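Local coordinates for periplasmic divalent cation tolerance protein CutA (PDB 1UKU), which takes part in resistance toward heavy metals, forming trimers that bind copper at the interface between two of them, at residues E67-K70 / E71-Y75. Residues are numbered along the deposited sequence; the frame is centred on the assembly and turned at random.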
# COMPACT_ATOMS: atom_id res chain seq x y z
N GLU A 67 -3.49 -13.88 15.06
CA GLU A 67 -3.12 -15.21 15.55
C GLU A 67 -3.19 -16.25 14.46
O GLU A 67 -2.28 -17.08 14.34
CB GLU A 67 -4.02 -15.64 16.71
CG GLU A 67 -3.74 -17.07 17.21
CD GLU A 67 -2.32 -17.31 17.76
OE1 GLU A 67 -1.84 -18.48 17.72
OE2 GLU A 67 -1.64 -16.38 18.22
N ARG A 68 -4.24 -16.22 13.65
CA ARG A 68 -4.35 -17.19 12.58
C ARG A 68 -3.23 -17.04 11.54
O ARG A 68 -2.68 -18.04 11.06
CB ARG A 68 -5.73 -17.18 11.93
CG ARG A 68 -6.76 -17.94 12.71
CD ARG A 68 -6.41 -19.42 12.93
NE ARG A 68 -6.69 -20.33 11.82
CZ ARG A 68 -5.95 -21.39 11.48
NH1 ARG A 68 -4.84 -21.69 12.13
NH2 ARG A 68 -6.34 -22.17 10.49
N ILE A 69 -2.86 -15.81 11.21
CA ILE A 69 -1.77 -15.64 10.29
C ILE A 69 -0.50 -16.20 10.89
O ILE A 69 0.27 -16.85 10.19
CB ILE A 69 -1.61 -14.18 9.87
CG1 ILE A 69 -2.81 -13.74 9.01
CG2 ILE A 69 -0.30 -13.97 9.06
CD1 ILE A 69 -2.89 -12.23 8.82
N LYS A 70 -0.26 -15.96 12.18
CA LYS A 70 0.94 -16.51 12.82
C LYS A 70 0.96 -18.02 12.66
O LYS A 70 1.99 -18.61 12.39
CB LYS A 70 1.01 -16.12 14.30
CG LYS A 70 1.36 -14.68 14.55
CD LYS A 70 1.02 -14.25 15.96
CE LYS A 70 1.95 -14.83 16.97
NZ LYS A 70 1.52 -14.35 18.32
N GLU A 71 -0.20 -18.63 12.86
CA GLU A 71 -0.34 -20.08 12.81
C GLU A 71 -0.25 -20.65 11.40
O GLU A 71 0.07 -21.84 11.23
CB GLU A 71 -1.67 -20.49 13.43
CG GLU A 71 -1.70 -20.32 14.93
CD GLU A 71 -3.09 -20.42 15.48
OE1 GLU A 71 -4.05 -20.67 14.73
OE2 GLU A 71 -3.23 -20.24 16.72
N LEU A 72 -0.53 -19.85 10.39
CA LEU A 72 -0.52 -20.34 9.00
C LEU A 72 0.73 -19.94 8.20
O LEU A 72 0.98 -20.49 7.12
CB LEU A 72 -1.75 -19.84 8.26
CG LEU A 72 -3.06 -20.44 8.77
CD1 LEU A 72 -4.24 -19.70 8.15
CD2 LEU A 72 -3.15 -21.91 8.45
N HIS A 73 1.52 -19.03 8.73
CA HIS A 73 2.52 -18.35 7.90
C HIS A 73 3.74 -19.23 7.68
O HIS A 73 4.23 -19.85 8.62
CB HIS A 73 2.97 -17.04 8.54
CG HIS A 73 3.38 -16.02 7.53
ND1 HIS A 73 4.51 -16.15 6.74
CD2 HIS A 73 2.79 -14.86 7.15
CE1 HIS A 73 4.57 -15.13 5.90
NE2 HIS A 73 3.53 -14.34 6.13
N PRO A 74 4.26 -19.26 6.45
CA PRO A 74 5.53 -19.97 6.20
C PRO A 74 6.78 -19.35 6.83
O PRO A 74 7.79 -20.06 6.97
CB PRO A 74 5.66 -19.98 4.68
CG PRO A 74 4.70 -18.98 4.17
CD PRO A 74 3.63 -18.78 5.20
N TYR A 75 6.74 -18.08 7.20
CA TYR A 75 7.85 -17.46 7.88
C TYR A 75 7.79 -17.63 9.40
O TYR A 75 6.73 -17.45 9.98
CB TYR A 75 7.92 -15.96 7.54
CG TYR A 75 8.27 -15.65 6.10
CD1 TYR A 75 8.90 -16.57 5.27
CD2 TYR A 75 7.95 -14.42 5.56
CE1 TYR A 75 9.25 -16.25 3.98
CE2 TYR A 75 8.27 -14.09 4.27
CZ TYR A 75 8.91 -14.99 3.47
OH TYR A 75 9.19 -14.61 2.16
O HOH W 1 3.67 -20.41 11.29
O HOH W 2 4.56 -17.26 12.11
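Arg-68 and Glu-71 form a salt bridge one turn apart on the last turns of helix 62-72. Arg-68 NH1 gives a 2.9 Å hydrogen bond to Glu-71 OE1, which sits near the guanidinium plane and accepts on its anti lone pair. The long arginine suits the place because its chain, bent at chi2 and chi3 (the latter -81°), folds back toward the helix end, while NH2 makes a second salt bridge with Glu-24. The other carboxylate oxygen of Glu-71, OE2, lies 2.5 Å from OE1 of Glu-67, so close that one of the two acids probably carries a proton; their planes are 74° apart. On its other oxygen, OE2, Glu-67 has a long salt bridge with Lys-70, which probably eases the charge there.

Among nonpolar contacts, Leu-72 covers one face of the Arg-68 guanidinium, its CG 3.8 Å above the plane and offset toward the rim. Ile-69 sets CG2 at the edge of the His-73 ring, 3.7 Å from CD2; a beta-branched aliphatic side chain suits this buried position facing Leu-21 and Leu-55.

The backbone shows the helix running out. Glu-71 N still bonds Glu-67 O at 3.0 Å, but Leu-72 N reaches Arg-68 O only weakly and also bonds Ile-69 O, as the helix tightens at its end. Waters also bridge Lys-70 O to His-73 O and Lys-70 O to Tyr-75 O.

His-73, the first residue to leave helical angles, turns its ring to accept Tyr-75 N on ND1 at 3.0 Å in a nearly straight bond and stacks on Phe-8. The whole is a helix C-terminus leading into the loop through Pro-74 of the ferredoxin-like CutA fold, beside the sheet that carries the copper ligand Asp-48.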